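Local coordinates for mitochondrial RNA-binding protein 2 (Trypanosoma brucei, PDB 2GIA), which probably binds guide RNA and mRNA together with its partner MRP1, acting as an RNA matchmaker in mitochondrial RNA editing, at residues Val116-Ser120 / Arg121-Ala125; Leu174-Gln177 / Arg178-Gln182. One frame throughout, in Å; residues are numbered along the deposited sequence.

Contact 1: Val116-Ser120 / Arg121-Ala125; sequences VEVHS and RYTNA
H119 and N124 lie side by side on the exposed face of a tight β-hairpin that joins strand 116-119 to strand 123-129 and forms one border of a four-stranded antiparallel sheet within the chain. The strands pair through V118 and A125, a hydrogen-bonded pair with V118 N to A125 O at 2.7 Å and A125 N to V118 O at 2.8 Å; nearer the turn, S120 N donates to T123 O.

From CB of H119 the chain leads to CG, which lies anti to the carbonyl carbon (chi1 -62°) and leans the imidazole toward N124 while its NE2 side points back to E117. ND1 and CE1 both come within 3.3 Å of N124 OD1, with ring and amide planes 30° apart. At the tip, NE2 donates to OE1 of E117, two residues back on the same face, though the modelled distance is doubtfully short.

V118 and A125 point the other way, and V118 packs on Y101 and F105 of helix 101-109. T123, also buried, sets its OG1 between its backbone N and carbonyl carbon (chi1 65°), bringing this hydroxyl oxygen to 3.4 Å from S120 CB.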
loop_
_atom_site.group_PDB
_atom_site.type_symbol
_atom_site.label_atom_id
_atom_site.label_comp_id
_atom_site.label_asym_id
_atom_site.label_seq_id
_atom_site.Cartn_x
_atom_site.Cartn_y
_atom_site.Cartn_z
ATOM N N VAL D 116 -15.603 8.187 -16.810
ATOM C CA VAL D 116 -16.011 6.795 -16.819
ATOM C C VAL D 116 -17.537 6.846 -16.819
ATOM O O VAL D 116 -18.132 7.576 -16.026
ATOM C CB VAL D 116 -15.521 5.966 -15.581
ATOM C CG1 VAL D 116 -15.923 6.637 -14.250
ATOM C CG2 VAL D 116 -16.134 4.574 -15.639
ATOM N N GLU D 117 -18.155 6.089 -17.721
ATOM C CA GLU D 117 -19.617 6.028 -17.838
ATOM C C GLU D 117 -20.138 4.667 -17.435
ATOM O O GLU D 117 -19.567 3.649 -17.799
ATOM C CB GLU D 117 -20.051 6.283 -19.278
ATOM C CG GLU D 117 -19.881 7.716 -19.722
ATOM C CD GLU D 117 -20.476 7.946 -21.098
ATOM O OE1 GLU D 117 -21.566 7.394 -21.355
ATOM O OE2 GLU D 117 -19.871 8.675 -21.910
ATOM N N VAL D 118 -21.219 4.650 -16.669
ATOM C CA VAL D 118 -21.842 3.402 -16.251
ATOM C C VAL D 118 -23.245 3.428 -16.886
ATOM O O VAL D 118 -23.990 4.389 -16.691
ATOM C CB VAL D 118 -22.012 3.347 -14.715
ATOM C CG1 VAL D 118 -22.518 1.980 -14.301
ATOM C CG2 VAL D 118 -20.687 3.710 -14.017
ATOM N N HIS D 119 -23.586 2.385 -17.642
ATOM C CA HIS D 119 -24.899 2.286 -18.308
ATOM C C HIS D 119 -25.570 0.956 -18.016
ATOM O O HIS D 119 -24.984 -0.105 -18.226
ATOM C CB HIS D 119 -24.775 2.415 -19.834
ATOM C CG HIS D 119 -24.227 3.730 -20.294
ATOM N ND1 HIS D 119 -24.942 4.908 -20.212
ATOM C CD2 HIS D 119 -23.024 4.056 -20.821
ATOM C CE1 HIS D 119 -24.202 5.900 -20.671
ATOM N NE2 HIS D 119 -23.033 5.412 -21.046
ATOM N N SER D 120 -26.809 1.039 -17.539
ATOM C CA SER D 120 -27.644 -0.116 -17.214
ATOM C C SER D 120 -29.088 0.274 -17.500
ATOM O O SER D 120 -29.358 1.411 -17.885
ATOM C CB SER D 120 -27.508 -0.488 -15.738
ATOM O OG SER D 120 -26.327 -1.236 -15.526
ATOM N N ARG D 121 -30.012 -0.665 -17.314
ATOM C CA ARG D 121 -31.421 -0.368 -17.553
ATOM C C ARG D 121 -32.033 0.281 -16.323
ATOM O O ARG D 121 -33.227 0.596 -16.289
ATOM C CB ARG D 121 -32.193 -1.636 -17.939
ATOM C CG ARG D 121 -32.521 -1.718 -19.448
ATOM C CD ARG D 121 -33.376 -0.522 -19.931
ATOM N NE ARG D 121 -32.632 0.745 -19.967
ATOM C CZ ARG D 121 -33.192 1.957 -20.009
ATOM N NH1 ARG D 121 -34.516 2.091 -20.018
ATOM N NH2 ARG D 121 -32.425 3.041 -20.046
ATOM N N TYR D 122 -31.194 0.487 -15.317
ATOM C CA TYR D 122 -31.615 1.122 -14.081
ATOM C C TYR D 122 -30.715 2.317 -13.787
ATOM O O TYR D 122 -31.107 3.239 -13.072
ATOM C CB TYR D 122 -31.566 0.117 -12.918
ATOM C CG TYR D 122 -32.619 -0.970 -13.025
ATOM C CD1 TYR D 122 -33.976 -0.642 -13.105
ATOM C CD2 TYR D 122 -32.261 -2.322 -13.094
ATOM C CE1 TYR D 122 -34.954 -1.629 -13.256
ATOM C CE2 TYR D 122 -33.231 -3.324 -13.246
ATOM C CZ TYR D 122 -34.579 -2.969 -13.329
ATOM O OH TYR D 122 -35.555 -3.939 -13.500
ATOM N N THR D 123 -29.514 2.320 -14.364
ATOM C CA THR D 123 -28.589 3.418 -14.107
ATOM C C THR D 123 -27.824 3.963 -15.302
ATOM O O THR D 123 -27.366 3.220 -16.164
ATOM C CB THR D 123 -27.542 3.024 -13.041
ATOM O OG1 THR D 123 -26.721 1.965 -13.541
ATOM C CG2 THR D 123 -28.220 2.551 -11.794
ATOM N N ASN D 124 -27.700 5.282 -15.338
ATOM C CA ASN D 124 -26.944 5.968 -16.371
ATOM C C ASN D 124 -26.113 7.013 -15.600
ATOM O O ASN D 124 -26.602 8.089 -15.257
ATOM C CB ASN D 124 -27.904 6.615 -17.387
ATOM C CG ASN D 124 -27.216 7.612 -18.301
ATOM O OD1 ASN D 124 -26.000 7.550 -18.511
ATOM N ND2 ASN D 124 -27.998 8.539 -18.866
ATOM N N ALA D 125 -24.852 6.694 -15.323
ATOM C CA ALA D 125 -24.012 7.629 -14.555
ATOM C C ALA D 125 -22.638 7.891 -15.140
ATOM O O ALA D 125 -22.125 7.082 -15.931
ATOM C CB ALA D 125 -23.852 7.110 -13.124
#

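Contact 2: Leu174-Gln177 / Arg178-Gln182; sequences LMLQ and RFLTQ
Q177 and R178 send their side chains the same way, amide alongside guanidinium with the planes 27° apart. Q177 sets CG anti to its backbone N (chi1 -164°) and then bends at chi2, which swings the amide back toward R178 and T181. R178 folds at chi2 and chi3, and its NH1 donates to a lone pair of Q177 OE1 at 3.0 Å, in the plane of the amide though 18° out of that of the guanidinium. A water closes the ring from the far end, accepting from Q177 NE2 at 3.0 Å and, in the guanidinium plane, from R178 NH1. Both groups are tied further out as well: Q177 NE2 donates to E110, and R178 NE forms a salt bridge with D144 of a mitochondrial RNA-binding protein 1 chain. Together these bonds should hold the two flat groups in their mutual orientation.

T181 sets its CB against one face of the guanidinium, 4.1 Å from the plane and toward the rim. Its OG1 donates to Q177 O at 2.8 Å, and T181 N reaches the same oxygen from the opposite face of the carbonyl.

Elsewhere on the helix, L176 and L180 cross obliquely, with L176 CG 4.0 Å from L180 CD1, and L180 packs on F105 and L106 of helix 101-109. F179 meets F46 of its own chain and F147 of an MRP1 chain, both edge-to-face. Backbone bonds such as L180 N to L176 O repeat the i to i+4 pattern, and a threonine hydroxyl returned to the carbonyl four residues earlier is a common feature of α-helices such as this one.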
loop_
_atom_site.group_PDB
_atom_site.type_symbol
_atom_site.label_atom_id
_atom_site.label_comp_id
_atom_site.label_asym_id
_atom_site.label_seq_id
_atom_site.Cartn_x
_atom_site.Cartn_y
_atom_site.Cartn_z
ATOM N N LEU D 174 -9.728 11.062 -2.288
ATOM C CA LEU D 174 -8.585 10.255 -1.830
ATOM C C LEU D 174 -9.149 9.006 -1.159
ATOM O O LEU D 174 -8.661 7.904 -1.365
ATOM C CB LEU D 174 -7.760 11.079 -0.824
ATOM C CG LEU D 174 -6.476 10.452 -0.283
ATOM C CD1 LEU D 174 -5.660 9.888 -1.442
ATOM C CD2 LEU D 174 -5.653 11.540 0.459
ATOM N N MET D 175 -10.192 9.173 -0.345
ATOM C CA MET D 175 -10.809 8.024 0.296
ATOM C C MET D 175 -11.311 7.026 -0.729
ATOM O O MET D 175 -11.118 5.834 -0.564
ATOM C CB MET D 175 -11.980 8.439 1.184
ATOM C CG MET D 175 -11.549 9.159 2.446
ATOM S SD MET D 175 -12.967 9.856 3.375
ATOM C CE MET D 175 -13.541 8.330 3.924
ATOM N N LEU D 176 -11.952 7.511 -1.792
ATOM C CA LEU D 176 -12.458 6.598 -2.817
ATOM C C LEU D 176 -11.284 5.913 -3.539
ATOM O O LEU D 176 -11.357 4.726 -3.831
ATOM C CB LEU D 176 -13.345 7.370 -3.826
ATOM C CG LEU D 176 -13.943 6.522 -4.963
ATOM C CD1 LEU D 176 -14.937 5.492 -4.394
ATOM C CD2 LEU D 176 -14.620 7.450 -5.981
ATOM N N GLN D 177 -10.200 6.647 -3.821
ATOM C CA GLN D 177 -9.076 6.020 -4.513
ATOM C C GLN D 177 -8.459 4.901 -3.644
ATOM O O GLN D 177 -8.128 3.834 -4.156
ATOM C CB GLN D 177 -8.016 7.095 -4.903
ATOM C CG GLN D 177 -6.927 6.665 -5.993
ATOM C CD GLN D 177 -5.820 5.727 -5.458
ATOM O OE1 GLN D 177 -5.518 5.739 -4.271
ATOM N NE2 GLN D 177 -5.186 4.935 -6.355
ATOM N N ARG D 178 -8.301 5.136 -2.336
ATOM C CA ARG D 178 -7.715 4.079 -1.468
ATOM C C ARG D 178 -8.690 2.913 -1.311
ATOM O O ARG D 178 -8.290 1.744 -1.272
ATOM C CB ARG D 178 -7.339 4.646 -0.082
ATOM C CG ARG D 178 -6.282 5.787 -0.143
ATOM C CD ARG D 178 -5.143 5.461 -1.150
ATOM N NE ARG D 178 -4.374 4.233 -0.835
ATOM C CZ ARG D 178 -3.572 3.598 -1.702
ATOM N NH1 ARG D 178 -3.432 4.052 -2.956
ATOM N NH2 ARG D 178 -2.836 2.553 -1.301
ATOM N N PHE D 179 -9.974 3.235 -1.181
ATOM C CA PHE D 179 -10.986 2.199 -1.040
ATOM C C PHE D 179 -10.989 1.277 -2.266
ATOM O O PHE D 179 -10.953 0.058 -2.120
ATOM C CB PHE D 179 -12.382 2.826 -0.875
ATOM C CG PHE D 179 -13.489 1.788 -0.768
ATOM C CD1 PHE D 179 -14.198 1.392 -1.902
ATOM C CD2 PHE D 179 -13.815 1.224 0.455
ATOM C CE1 PHE D 179 -15.221 0.454 -1.804
ATOM C CE2 PHE D 179 -14.845 0.280 0.582
ATOM C CZ PHE D 179 -15.557 -0.106 -0.556
ATOM N N LEU D 180 -11.036 1.866 -3.464
ATOM C CA LEU D 180 -11.019 1.088 -4.696
ATOM C C LEU D 180 -9.700 0.336 -4.820
ATOM O O LEU D 180 -9.662 -0.790 -5.334
ATOM C CB LEU D 180 -11.191 1.991 -5.929
ATOM C CG LEU D 180 -12.614 2.587 -5.998
ATOM C CD1 LEU D 180 -12.738 3.450 -7.200
ATOM C CD2 LEU D 180 -13.675 1.464 -6.024
ATOM N N THR D 181 -8.606 0.961 -4.400
ATOM C CA THR D 181 -7.299 0.249 -4.451
ATOM C C THR D 181 -7.370 -1.013 -3.580
ATOM O O THR D 181 -6.936 -2.108 -4.013
ATOM C CB THR D 181 -6.178 1.176 -3.984
ATOM O OG1 THR D 181 -5.987 2.192 -4.998
ATOM C CG2 THR D 181 -4.830 0.387 -3.795
ATOM N N GLN D 182 -7.900 -0.878 -2.355
ATOM C CA GLN D 182 -8.047 -2.068 -1.473
ATOM C C GLN D 182 -9.032 -3.068 -2.116
ATOM O O GLN D 182 -8.760 -4.253 -2.141
ATOM C CB GLN D 182 -8.612 -1.685 -0.103
ATOM C CG GLN D 182 -7.590 -0.906 0.742
ATOM C CD GLN D 182 -6.554 -1.844 1.327
ATOM O OE1 GLN D 182 -6.826 -2.588 2.267
ATOM N NE2 GLN D 182 -5.383 -1.824 0.769
HETATM O O HOH W 1 -2.683 3.368 -5.894
#

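Contact 1 sits at a sheet margin and is half exposed: main-chain bonds join its two short strands, with H119, N124 and E117 on the outer face and V118, T123 and A125 turned inward. Contact 2 is buried, within a single helix, 170-187, and its polar side chains are held by a network that includes a water and, unlike the hairpin, reaches an MRP1 chain. Their centres are about 21 Å apart and they do not touch, yet both pack on helix 101-109, where V118 of the hairpin and L180 of the helix each meet F105. Helix 101-109 thus lies between the hairpin and helix 170-187, whose other side chains meet MRP1.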